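Probable transcriptional regulator, LysR family protein (Rhodococcus sp., PDB 2QL3) probably acts as a DNA-binding transcription factor of the LysR family, this chain being its C-terminal substrate-binding domain. Local coordinates at residues I59-D64 and P112-H117; Q70-M75 and V186-E191; L74-P79 and P179-V184; G94-A99 and V170-A175. All coordinates share one frame; numbering follows the deposited sequence.

Interaction 1: residues I59-D64 and P112-H117; sequences IVYDLD and PPSTNH
Leu63 and Pro113 press together at the centre of this contact, Leu63 CB resting 3.8 Å from Pro113 CB. The proline ring also meets an aromatic neighbour: Tyr61 CD2 stands 4.0 Å from Pro113 CG, the two side chains crossing at about a right angle. Further out along the leucine, Leu63 CD1 reaches 4.0 Å to His117 CB, on the first turn of helix 114-125. CG of His117, anti to the backbone N (chi1 178°), lies 4.1 Å from the same Leu63 CD1.

Two waters span the polar margins. One sits 2.6 Å from Tyr61 OH and 3.0 Å from Ser114 OG, linking the phenol to the start of the helix. The other donates both to Asp64 OD2, at 2.7 Å, and to Pro113 O, at 2.6 Å. Pro113 O is thus shared, since it also accepts the bond from His117 N that closes the first helical turn.

Behind this shell, the cis peptide before Pro113 and the weak Leu63 N to Tyr61 O bond of an inverse gamma turn centred on Asp62 shape the two backbones. Tyr12 and Gln43 pack on Pro113, while Leu15 lies against Tyr61, whose OH makes a weak bond to Gln156 OE1. The contact thereby joins the end of strand 57-61 to the N-terminal end of helix 114-125 within the two-lobed, periplasmic-binding-protein-like LysR substrate-binding domain. No direct hydrogen bond crosses between the segments, so apolar packing around Pro113 carries the join, and water-bridged bonds satisfy its polar rim.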
loop_
_atom_site.group_PDB
_atom_site.type_symbol
_atom_site.label_atom_id
_atom_site.label_comp_id
_atom_site.label_asym_id
_atom_site.label_seq_id
_atom_site.Cartn_x
_atom_site.Cartn_y
_atom_site.Cartn_z
ATOM N N ILE A 59 15.759 6.817 0.965
ATOM C CA ILE A 59 15.171 7.323 -0.245
ATOM C C ILE A 59 13.888 8.014 0.178
ATOM O O ILE A 59 12.977 7.381 0.707
ATOM C CB ILE A 59 14.818 6.213 -1.236
ATOM C CG1 ILE A 59 16.064 5.331 -1.537
ATOM C CG2 ILE A 59 14.187 6.795 -2.502
ATOM C CD1 ILE A 59 17.242 6.062 -2.085
ATOM N N VAL A 60 13.826 9.335 -0.019
ATOM C CA VAL A 60 12.719 10.126 0.531
ATOM C C VAL A 60 12.279 11.247 -0.393
ATOM O O VAL A 60 13.024 11.659 -1.277
ATOM C CB VAL A 60 13.067 10.767 1.932
ATOM C CG1 VAL A 60 13.146 9.719 2.973
ATOM C CG2 VAL A 60 14.368 11.566 1.891
ATOM N N TYR A 61 11.071 11.769 -0.183
ATOM C CA TYR A 61 10.761 13.057 -0.771
ATOM C C TYR A 61 11.515 14.152 -0.042
ATOM O O TYR A 61 11.598 14.157 1.179
ATOM C CB TYR A 61 9.273 13.386 -0.715
ATOM C CG TYR A 61 8.304 12.362 -1.247
ATOM C CD1 TYR A 61 8.201 12.100 -2.610
ATOM C CD2 TYR A 61 7.423 11.714 -0.384
ATOM C CE1 TYR A 61 7.244 11.213 -3.103
ATOM C CE2 TYR A 61 6.488 10.779 -0.868
ATOM C CZ TYR A 61 6.404 10.545 -2.236
ATOM O OH TYR A 61 5.471 9.650 -2.742
ATOM N N ASP A 62 12.034 15.125 -0.782
ATOM C CA ASP A 62 12.702 16.269 -0.158
ATOM C C ASP A 62 11.618 17.261 0.229
ATOM O O ASP A 62 11.393 18.272 -0.472
ATOM C CB ASP A 62 13.685 16.879 -1.155
ATOM C CG ASP A 62 14.538 18.004 -0.578
ATOM O OD1 ASP A 62 14.615 18.250 0.660
ATOM O OD2 ASP A 62 15.136 18.672 -1.425
ATOM N N LEU A 63 10.907 16.915 1.310
ATOM C CA LEU A 63 9.918 17.743 2.015
ATOM C C LEU A 63 10.159 17.619 3.527
ATOM O O LEU A 63 10.228 16.503 4.082
ATOM C CB LEU A 63 8.460 17.305 1.697
ATOM C CG LEU A 63 7.995 17.364 0.248
ATOM C CD1 LEU A 63 6.700 16.678 0.033
ATOM C CD2 LEU A 63 7.913 18.819 -0.227
ATOM N N ASP A 64 10.336 18.767 4.183
ATOM C CA ASP A 64 10.454 18.821 5.658
ATOM C C ASP A 64 11.644 17.985 6.229
ATOM O O ASP A 64 11.530 17.386 7.290
ATOM C CB ASP A 64 9.113 18.368 6.337
ATOM C CG ASP A 64 7.820 19.094 5.782
ATOM O OD1 ASP A 64 7.864 20.309 5.565
ATOM O OD2 ASP A 64 6.723 18.445 5.634
ATOM N N PRO A 112 2.412 11.465 5.934
ATOM C CA PRO A 112 3.417 12.536 5.975
ATOM C C PRO A 112 4.748 12.089 5.310
ATOM O O PRO A 112 5.199 10.919 5.503
ATOM C CB PRO A 112 3.557 12.857 7.469
ATOM C CG PRO A 112 2.235 12.416 8.093
ATOM C CD PRO A 112 1.748 11.243 7.242
ATOM N N PRO A 113 5.379 12.995 4.548
ATOM C CA PRO A 113 5.076 14.435 4.373
ATOM C C PRO A 113 3.976 14.745 3.320
ATOM O O PRO A 113 3.698 15.919 3.074
ATOM C CB PRO A 113 6.402 14.980 3.856
ATOM C CG PRO A 113 6.923 13.811 2.998
ATOM C CD PRO A 113 6.568 12.596 3.752
ATOM N N SER A 114 3.362 13.718 2.719
ATOM C CA SER A 114 2.343 13.968 1.675
ATOM C C SER A 114 1.127 14.742 2.150
ATOM O O SER A 114 0.544 15.474 1.374
ATOM C CB SER A 114 1.882 12.662 1.042
ATOM O OG SER A 114 2.956 12.167 0.241
ATOM N N THR A 115 0.745 14.545 3.408
ATOM C CA THR A 115 -0.462 15.101 3.958
ATOM C C THR A 115 -0.384 16.632 4.007
ATOM O O THR A 115 -1.294 17.278 3.533
ATOM C CB THR A 115 -0.701 14.635 5.364
ATOM O OG1 THR A 115 -0.370 13.263 5.480
ATOM C CG2 THR A 115 -2.207 14.922 5.806
ATOM N N ASN A 116 0.714 17.182 4.567
ATOM C CA ASN A 116 0.911 18.634 4.638
ATOM C C ASN A 116 1.133 19.180 3.250
ATOM O O ASN A 116 0.671 20.276 2.927
ATOM C CB ASN A 116 2.131 19.035 5.497
ATOM C CG ASN A 116 1.926 18.841 6.977
ATOM O OD1 ASN A 116 0.880 18.379 7.449
ATOM N ND2 ASN A 116 2.949 19.244 7.755
ATOM N N HIS A 117 1.872 18.439 2.416
ATOM C CA HIS A 117 2.088 18.896 1.026
ATOM C C HIS A 117 0.709 19.138 0.342
ATOM O O HIS A 117 0.477 20.180 -0.294
ATOM C CB HIS A 117 2.910 17.855 0.214
ATOM C CG HIS A 117 3.117 18.260 -1.213
ATOM N ND1 HIS A 117 2.390 17.711 -2.257
ATOM C CD2 HIS A 117 3.880 19.241 -1.756
ATOM C CE1 HIS A 117 2.719 18.317 -3.383
ATOM N NE2 HIS A 117 3.629 19.244 -3.110
HETATM O O HOH W 1 3.144 9.874 -1.637
HETATM O O HOH W 2 4.964 18.174 3.641
#

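Interaction 2: residues Q70-M75 and V186-E191; sequences QTVPLM and VAWHQE
Gln70 N makes the shortest polar bond here, 2.8 Å to Trp188 O, with the N-H bent to 135°. The carbonyl of Gln70 answers: its O accepts Trp188 N at 3.0 Å and is also approached by the CA-H of Ala187. Val72 and Val186 form the next hydrogen-bonded pair, with N-to-O bonds in both directions, and Thr71 faces Ala187 as the non-hydrogen-bonded pair between them.

On the face carrying Gln70, Val72, Val186 and Trp188, the indole folds back over its neighbour, its CG set between the backbone N and the carbonyl carbon (chi1 63°). Gln70 CB lies over one ring face, a CH-pi contact 3.6 Å from the centroid of the five-membered ring of Trp188. Val72 CG2 comes instead at the ring's edge, 4.0 Å from Trp188 CH2, and Ile202 of helix 196-205 also touches the indole. With a serine in place of Trp188, Gln70 CB and Val72 CG2 would probably lose their shared partner, leaving the glutamine chain freer to turn. Antiparallel pairing of strands 69-84 and 182-189 is typical of the crossover strands in the two-lobed periplasmic-binding-protein-like fold of LysR domains.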
loop_
_atom_site.group_PDB
_atom_site.type_symbol
_atom_site.label_atom_id
_atom_site.label_comp_id
_atom_site.label_asym_id
_atom_site.label_seq_id
_atom_site.Cartn_x
_atom_site.Cartn_y
_atom_site.Cartn_z
ATOM N N GLN A 70 22.490 15.350 4.010
ATOM C CA GLN A 70 22.983 15.554 2.663
ATOM C C GLN A 70 21.978 14.822 1.777
ATOM O O GLN A 70 21.454 13.776 2.173
ATOM C CB GLN A 70 24.349 14.899 2.557
ATOM C CG GLN A 70 25.433 15.589 3.365
ATOM C CD GLN A 70 26.028 16.758 2.597
ATOM O OE1 GLN A 70 26.942 16.578 1.782
ATOM N NE2 GLN A 70 25.518 17.959 2.845
ATOM N N THR A 71 21.684 15.374 0.613
ATOM C CA THR A 71 20.711 14.771 -0.305
ATOM C C THR A 71 21.247 14.885 -1.744
ATOM O O THR A 71 22.047 15.759 -2.023
ATOM C CB THR A 71 19.313 15.453 -0.264
ATOM O OG1 THR A 71 19.440 16.808 -0.692
ATOM C CG2 THR A 71 18.636 15.394 1.146
ATOM N N VAL A 72 20.806 14.000 -2.638
ATOM C CA VAL A 72 21.129 14.095 -4.061
ATOM C C VAL A 72 19.819 13.718 -4.788
ATOM O O VAL A 72 19.257 12.655 -4.531
ATOM C CB VAL A 72 22.286 13.107 -4.475
ATOM C CG1 VAL A 72 22.323 12.928 -5.988
ATOM C CG2 VAL A 72 23.669 13.597 -4.056
ATOM N N PRO A 73 19.341 14.579 -5.711
ATOM C CA PRO A 73 18.078 14.298 -6.366
ATOM C C PRO A 73 18.112 13.127 -7.342
ATOM O O PRO A 73 19.067 12.941 -8.078
ATOM C CB PRO A 73 17.713 15.615 -7.039
ATOM C CG PRO A 73 19.005 16.276 -7.306
ATOM C CD PRO A 73 19.948 15.841 -6.179
ATOM N N LEU A 74 17.080 12.297 -7.299
ATOM C CA LEU A 74 17.032 11.106 -8.139
ATOM C C LEU A 74 16.086 11.410 -9.301
ATOM O O LEU A 74 16.312 11.019 -10.458
ATOM C CB LEU A 74 16.505 9.957 -7.293
ATOM C CG LEU A 74 17.406 8.971 -6.536
ATOM C CD1 LEU A 74 18.734 9.496 -6.242
ATOM C CD2 LEU A 74 16.715 8.563 -5.273
HETATM N N MSE A 75 15.039 12.153 -8.974
HETATM C CA MSE A 75 13.975 12.484 -9.903
HETATM C C MSE A 75 13.112 13.557 -9.239
HETATM O O MSE A 75 13.227 13.780 -8.038
HETATM C CB MSE A 75 13.130 11.273 -10.327
HETATM C CG MSE A 75 12.704 10.246 -9.230
HETATM SE SE MSE A 75 10.790 10.057 -9.279
HETATM C CE MSE A 75 10.532 8.883 -10.850
ATOM N N VAL A 186 18.077 10.618 -2.684
ATOM C CA VAL A 186 18.872 9.767 -1.748
ATOM C C VAL A 186 19.475 10.650 -0.635
ATOM O O VAL A 186 20.025 11.721 -0.910
ATOM C CB VAL A 186 19.942 8.884 -2.454
ATOM C CG1 VAL A 186 21.078 9.736 -3.149
ATOM C CG2 VAL A 186 20.556 7.848 -1.455
ATOM N N ALA A 187 19.311 10.257 0.620
ATOM C CA ALA A 187 19.770 11.102 1.726
ATOM C C ALA A 187 20.614 10.352 2.734
ATOM O O ALA A 187 20.512 9.137 2.875
ATOM C CB ALA A 187 18.529 11.785 2.426
ATOM N N TRP A 188 21.504 11.065 3.397
ATOM C CA TRP A 188 22.284 10.498 4.486
ATOM C C TRP A 188 22.657 11.631 5.412
ATOM O O TRP A 188 22.588 12.772 5.038
ATOM C CB TRP A 188 23.537 9.780 3.989
ATOM C CG TRP A 188 24.540 10.667 3.292
ATOM C CD1 TRP A 188 25.641 11.243 3.835
ATOM C CD2 TRP A 188 24.486 11.100 1.925
ATOM N NE1 TRP A 188 26.311 12.010 2.882
ATOM C CE2 TRP A 188 25.625 11.935 1.701
ATOM C CE3 TRP A 188 23.595 10.855 0.862
ATOM C CZ2 TRP A 188 25.912 12.496 0.454
ATOM C CZ3 TRP A 188 23.861 11.422 -0.380
ATOM C CH2 TRP A 188 25.014 12.250 -0.572
ATOM N N HIS A 189 23.072 11.314 6.618
ATOM C CA HIS A 189 23.335 12.349 7.617
ATOM C C HIS A 189 24.746 12.966 7.431
ATOM O O HIS A 189 25.720 12.238 7.313
ATOM C CB HIS A 189 23.165 11.657 8.971
ATOM C CG HIS A 189 22.990 12.577 10.133
ATOM N ND1 HIS A 189 24.020 13.338 10.642
ATOM C CD2 HIS A 189 21.923 12.795 10.938
ATOM C CE1 HIS A 189 23.591 14.001 11.705
ATOM N NE2 HIS A 189 22.321 13.684 11.913
ATOM N N GLN A 190 24.826 14.311 7.359
ATOM C CA GLN A 190 26.068 15.114 7.360
ATOM C C GLN A 190 27.208 14.567 8.186
ATOM O O GLN A 190 28.370 14.764 7.843
ATOM C CB GLN A 190 25.793 16.468 8.018
ATOM C CG GLN A 190 26.004 17.651 7.159
ATOM C CD GLN A 190 25.199 18.769 7.660
ATOM O OE1 GLN A 190 25.147 19.030 8.876
ATOM N NE2 GLN A 190 24.455 19.390 6.750
ATOM N N GLU A 191 26.883 13.975 9.319
ATOM C CA GLU A 191 27.899 13.620 10.304
ATOM C C GLU A 191 28.218 12.153 10.281
ATOM O O GLU A 191 29.059 11.708 11.045
ATOM C CB GLU A 191 27.351 13.922 11.690
ATOM C CG GLU A 191 26.721 15.301 11.747
ATOM C CD GLU A 191 27.545 16.316 12.472
ATOM O OE1 GLU A 191 28.704 16.048 12.903
ATOM O OE2 GLU A 191 27.000 17.412 12.634
#

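Interaction 3: residues L74-P79 and P179-V184; sequences LMTREP and PASVAV. With PO4 (phosphate ion), chain R.
Met75, modelled as selenomethionine, and Val184 lie side by side and point the same way, with Met75 SE 4.0 Å from Val184 CG2. CG of Met75 sits between the backbone N and the carbonyl carbon (chi1 43°), which brings the chain alongside the valine. Beyond the strand, Glu78 crosses Pro179 at about a right angle, while the rings of Pro79 and Pro179 slide past each other in opposite directions, Pro79 CG 3.8 Å from Pro179 CB. His117 of helix 114-125 touches both Pro79 and Val182.

The backbones are antiparallel. Arg77 and Val182 exchange two bonds, Arg77 N to Val182 O and Val182 N to Arg77 O. Leu74 and Met75 together face Val184 in a classic beta bulge: Val184 O takes a straight bond from Leu74 N at 2.7 Å (170°) and a weak one from Met75 N at 3.4 Å, while Val184 N bonds to Met75 O. A phosphate, probably from the crystallisation liquor, approaches Thr76 N too closely for the distance to be trusted.

With an alanine at Glu78, CG beside Ser181 OG and the carboxylate beside Pro179 CG would be gone, probably leaving a gap against that proline. Glu78 OE1 also lies 2.7 Å from Pro179 O, an acceptor facing an acceptor; if the placement is right, the repulsion between the two oxygens would probably raise the carboxylate's pKa.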
loop_
_atom_site.group_PDB
_atom_site.type_symbol
_atom_site.label_atom_id
_atom_site.label_comp_id
_atom_site.label_asym_id
_atom_site.label_seq_id
_atom_site.Cartn_x
_atom_site.Cartn_y
_atom_site.Cartn_z
ATOM N N LEU A 74 17.080 12.297 -7.299
ATOM C CA LEU A 74 17.032 11.106 -8.139
ATOM C C LEU A 74 16.086 11.410 -9.301
ATOM O O LEU A 74 16.312 11.019 -10.458
ATOM C CB LEU A 74 16.505 9.957 -7.293
ATOM C CG LEU A 74 17.406 8.971 -6.536
ATOM C CD1 LEU A 74 18.734 9.496 -6.242
ATOM C CD2 LEU A 74 16.715 8.563 -5.273
HETATM N N MSE A 75 15.039 12.153 -8.974
HETATM C CA MSE A 75 13.975 12.484 -9.903
HETATM C C MSE A 75 13.112 13.557 -9.239
HETATM O O MSE A 75 13.227 13.780 -8.038
HETATM C CB MSE A 75 13.130 11.273 -10.327
HETATM C CG MSE A 75 12.704 10.246 -9.230
HETATM SE SE MSE A 75 10.790 10.057 -9.279
HETATM C CE MSE A 75 10.532 8.883 -10.850
ATOM N N THR A 76 12.312 14.243 -10.057
ATOM C CA THR A 76 11.419 15.275 -9.602
ATOM C C THR A 76 10.036 14.970 -10.200
ATOM O O THR A 76 9.936 14.495 -11.322
ATOM C CB THR A 76 11.860 16.639 -10.101
ATOM O OG1 THR A 76 13.134 16.955 -9.543
ATOM C CG2 THR A 76 10.921 17.689 -9.606
ATOM N N ARG A 77 8.983 15.260 -9.473
ATOM C CA ARG A 77 7.642 15.043 -10.037
ATOM C C ARG A 77 6.713 16.091 -9.566
ATOM O O ARG A 77 6.745 16.516 -8.425
ATOM C CB ARG A 77 7.053 13.679 -9.626
ATOM C CG ARG A 77 7.981 12.495 -9.890
ATOM C CD ARG A 77 7.499 11.709 -11.066
ATOM N NE ARG A 77 6.965 10.426 -10.605
ATOM C CZ ARG A 77 6.087 9.665 -11.281
ATOM N NH1 ARG A 77 5.634 10.055 -12.484
ATOM N NH2 ARG A 77 5.688 8.503 -10.753
ATOM N N GLU A 78 5.865 16.481 -10.483
ATOM C CA GLU A 78 4.759 17.394 -10.264
ATOM C C GLU A 78 3.599 16.674 -9.555
ATOM O O GLU A 78 3.199 15.619 -9.993
ATOM C CB GLU A 78 4.294 17.794 -11.651
ATOM C CG GLU A 78 4.742 19.120 -12.171
ATOM C CD GLU A 78 3.557 20.083 -12.227
ATOM O OE1 GLU A 78 3.638 21.107 -11.505
ATOM O OE2 GLU A 78 2.554 19.818 -12.979
ATOM N N PRO A 79 3.040 17.250 -8.473
ATOM C CA PRO A 79 1.734 16.695 -8.016
ATOM C C PRO A 79 0.706 16.711 -9.152
ATOM O O PRO A 79 0.709 17.666 -9.970
ATOM C CB PRO A 79 1.259 17.662 -6.927
ATOM C CG PRO A 79 2.489 18.485 -6.566
ATOM C CD PRO A 79 3.527 18.373 -7.644
ATOM N N PRO A 179 1.392 23.543 -9.392
ATOM C CA PRO A 179 2.060 23.181 -8.139
ATOM C C PRO A 179 3.571 22.931 -8.230
ATOM O O PRO A 179 4.101 22.575 -9.271
ATOM C CB PRO A 179 1.322 21.925 -7.707
ATOM C CG PRO A 179 0.853 21.334 -9.008
ATOM C CD PRO A 179 0.402 22.523 -9.768
ATOM N N ALA A 180 4.246 23.202 -7.120
ATOM C CA ALA A 180 5.692 23.043 -6.973
ATOM C C ALA A 180 6.041 21.565 -7.231
ATOM O O ALA A 180 5.288 20.680 -6.794
ATOM C CB ALA A 180 6.108 23.477 -5.520
ATOM N N SER A 181 7.087 21.300 -8.007
ATOM C CA SER A 181 7.586 19.933 -8.158
ATOM C C SER A 181 8.253 19.467 -6.863
ATOM O O SER A 181 8.769 20.288 -6.088
ATOM C CB SER A 181 8.594 19.824 -9.308
ATOM O OG SER A 181 7.910 20.200 -10.488
ATOM N N VAL A 182 8.251 18.159 -6.660
ATOM C CA VAL A 182 8.845 17.580 -5.490
ATOM C C VAL A 182 9.903 16.612 -5.947
ATOM O O VAL A 182 9.636 15.732 -6.772
ATOM C CB VAL A 182 7.766 16.842 -4.622
ATOM C CG1 VAL A 182 8.414 16.134 -3.386
ATOM C CG2 VAL A 182 6.687 17.810 -4.191
ATOM N N ALA A 183 11.097 16.803 -5.403
ATOM C CA ALA A 183 12.207 15.917 -5.620
ATOM C C ALA A 183 12.121 14.709 -4.709
ATOM O O ALA A 183 11.783 14.813 -3.522
ATOM C CB ALA A 183 13.521 16.662 -5.403
ATOM N N VAL A 184 12.409 13.562 -5.309
ATOM C CA VAL A 184 12.786 12.377 -4.619
ATOM C C VAL A 184 14.325 12.376 -4.565
ATOM O O VAL A 184 15.027 12.513 -5.602
ATOM C CB VAL A 184 12.239 11.171 -5.341
ATOM C CG1 VAL A 184 12.578 9.839 -4.584
ATOM C CG2 VAL A 184 10.708 11.306 -5.492
HETATM P P PO4 R . 13.669 13.955 -13.481
HETATM O O1 PO4 R . 13.764 15.261 -14.250
HETATM O O2 PO4 R . 15.030 13.630 -12.880
HETATM O O3 PO4 R . 12.643 14.155 -12.406
HETATM O O4 PO4 R . 13.221 12.784 -14.341
#

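Interaction 4: residues G94-A99 and V170-A175; sequences GPVRLA and VVKPIA
Val96 and Ile174 form a single beta bridge, which fastens the loop 94-99 to the end of strand 169-173 within one lobe of the periplasmic-binding-protein-like fold. Two backbone bonds make it. Val96 N donates to Pro173 O at 2.9 Å, and Val96 O accepts Ala175 N at 3.1 Å. The CA-H of Ile174 adds a weaker approach to Val96 O.

Apolar contacts flank the bridge. Pro95 CB meets Ala175 CB at 3.8 Å and also lies near the Pro173 ring. Lys172 contributes its aliphatic part: the chain crosses Val96 at about a right angle, bringing Lys172 CD to 3.8 Å from Val96 CG1, and bends at chi3 and chi4 so that CE passes Gly94 O. Further along, Leu98 CD1 packs 3.9 Å from Ile174 CG2. Leu98 is also touched by Val121, Cys122 and Ala125 of helix 114-125, and Val81 of strand 69-84 lies against both Val96 and Ile174.

Polar side-chain bonding leads away from the pair of segments, as Arg97 NH1 bonds to Glu176 O. At Gly94, the backbone angles would drive a CB against the ring of Pro95 and the preceding carbonyl. One water completes the join, accepting from Leu98 N at 3.0 Å and donating to Ala175 O at 2.7 Å.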
loop_
_atom_site.group_PDB
_atom_site.type_symbol
_atom_site.label_atom_id
_atom_site.label_comp_id
_atom_site.label_asym_id
_atom_site.label_seq_id
_atom_site.Cartn_x
_atom_site.Cartn_y
_atom_site.Cartn_z
ATOM N N GLY A 94 -7.220 18.782 -20.914
ATOM C CA GLY A 94 -6.090 19.563 -20.396
ATOM C C GLY A 94 -6.033 19.570 -18.867
ATOM O O GLY A 94 -6.659 18.742 -18.212
ATOM N N PRO A 95 -5.274 20.518 -18.289
ATOM C CA PRO A 95 -5.097 20.521 -16.841
ATOM C C PRO A 95 -6.350 20.977 -16.050
ATOM O O PRO A 95 -7.196 21.711 -16.578
ATOM C CB PRO A 95 -3.941 21.491 -16.639
ATOM C CG PRO A 95 -3.376 21.760 -18.028
ATOM C CD PRO A 95 -4.554 21.632 -18.923
ATOM N N VAL A 96 -6.461 20.560 -14.793
ATOM C CA VAL A 96 -7.594 21.048 -13.982
ATOM C C VAL A 96 -7.117 22.207 -13.137
ATOM O O VAL A 96 -5.972 22.229 -12.744
ATOM C CB VAL A 96 -8.233 19.968 -13.057
ATOM C CG1 VAL A 96 -8.768 18.786 -13.859
ATOM C CG2 VAL A 96 -7.256 19.524 -12.011
ATOM N N ARG A 97 -7.958 23.200 -12.902
ATOM C CA ARG A 97 -7.664 24.089 -11.798
ATOM C C ARG A 97 -8.304 23.522 -10.553
ATOM O O ARG A 97 -9.487 23.220 -10.530
ATOM C CB ARG A 97 -8.046 25.537 -12.021
ATOM C CG ARG A 97 -8.964 25.895 -13.117
ATOM C CD ARG A 97 -8.885 27.441 -13.363
ATOM N NE ARG A 97 -7.977 28.071 -12.405
ATOM C CZ ARG A 97 -8.319 28.631 -11.240
ATOM N NH1 ARG A 97 -7.363 29.145 -10.453
ATOM N NH2 ARG A 97 -9.607 28.678 -10.856
ATOM N N LEU A 98 -7.490 23.326 -9.536
ATOM C CA LEU A 98 -7.896 22.595 -8.351
ATOM C C LEU A 98 -9.113 23.262 -7.737
ATOM O O LEU A 98 -9.999 22.594 -7.210
ATOM C CB LEU A 98 -6.761 22.674 -7.369
ATOM C CG LEU A 98 -6.102 21.470 -6.733
ATOM C CD1 LEU A 98 -4.698 21.904 -6.424
ATOM C CD2 LEU A 98 -6.837 21.160 -5.464
ATOM N N ALA A 99 -9.132 24.586 -7.790
ATOM C CA ALA A 99 -10.278 25.371 -7.342
ATOM C C ALA A 99 -11.613 24.801 -7.838
ATOM O O ALA A 99 -12.638 24.998 -7.171
ATOM C CB ALA A 99 -10.121 26.843 -7.785
ATOM N N VAL A 170 -7.910 8.368 -13.915
ATOM C CA VAL A 170 -7.676 9.408 -14.887
ATOM C C VAL A 170 -6.855 10.489 -14.212
ATOM O O VAL A 170 -7.304 11.149 -13.257
ATOM C CB VAL A 170 -8.989 10.019 -15.441
ATOM C CG1 VAL A 170 -8.655 11.166 -16.489
ATOM C CG2 VAL A 170 -9.923 8.919 -16.032
ATOM N N VAL A 171 -5.645 10.660 -14.741
ATOM C CA VAL A 171 -4.575 11.428 -14.099
ATOM C C VAL A 171 -4.511 12.718 -14.870
ATOM O O VAL A 171 -4.434 12.727 -16.098
ATOM C CB VAL A 171 -3.227 10.603 -14.154
ATOM C CG1 VAL A 171 -2.058 11.420 -13.795
ATOM C CG2 VAL A 171 -3.315 9.370 -13.227
ATOM N N LYS A 172 -4.612 13.841 -14.162
ATOM C CA LYS A 172 -4.541 15.130 -14.819
ATOM C C LYS A 172 -3.552 16.085 -14.173
ATOM O O LYS A 172 -3.458 16.125 -12.913
ATOM C CB LYS A 172 -5.934 15.762 -14.837
ATOM C CG LYS A 172 -6.940 14.891 -15.513
ATOM C CD LYS A 172 -8.142 15.657 -15.857
ATOM C CE LYS A 172 -8.303 15.633 -17.341
ATOM N NZ LYS A 172 -9.391 14.682 -17.624
ATOM N N PRO A 173 -2.837 16.882 -15.020
ATOM C CA PRO A 173 -1.973 17.935 -14.489
ATOM C C PRO A 173 -2.814 19.075 -13.877
ATOM O O PRO A 173 -3.939 19.299 -14.283
ATOM C CB PRO A 173 -1.236 18.477 -15.737
ATOM C CG PRO A 173 -1.648 17.625 -16.910
ATOM C CD PRO A 173 -2.879 16.867 -16.498
ATOM N N ILE A 174 -2.228 19.760 -12.906
ATOM C CA ILE A 174 -2.779 20.942 -12.246
ATOM C C ILE A 174 -2.192 22.256 -12.804
ATOM O O ILE A 174 -1.018 22.341 -13.112
ATOM C CB ILE A 174 -2.520 20.858 -10.698
ATOM C CG1 ILE A 174 -3.096 19.538 -10.132
ATOM C CG2 ILE A 174 -3.087 22.135 -9.993
ATOM C CD1 ILE A 174 -2.291 18.834 -8.999
ATOM N N ALA A 175 -3.035 23.266 -12.973
ATOM C CA ALA A 175 -2.603 24.547 -13.458
ATOM C C ALA A 175 -3.298 25.653 -12.685
ATOM O O ALA A 175 -4.297 25.418 -11.961
ATOM C CB ALA A 175 -2.861 24.684 -14.957
HETATM O O HOH W 3 -4.809 24.698 -9.408
#

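In the fold
From the N terminus, strand 57-61 leads into the first contact, interaction 1, which closes a loop onto the start of helix 114-125. Strand 69-84 follows and serves two contacts in turn: interactions 2 and 3 share Leu74 and Met75, and both pair it with strand 182-189, closing the longest loops. Interaction 4, between the loop 94-99 and the end of strand 169-173, is nested inside both. Interaction 1 crosses all three others. It touches interaction 2 through Ile59 on Val186, and interaction 3 through His117 on Pro79; Ile174 links interaction 4 to Pro79 and Pro179. Strands 69-84 and 182-189 join interactions 2 and 3; interaction 4 lies across the chain's centre from interaction 2, about 31 Å between centres.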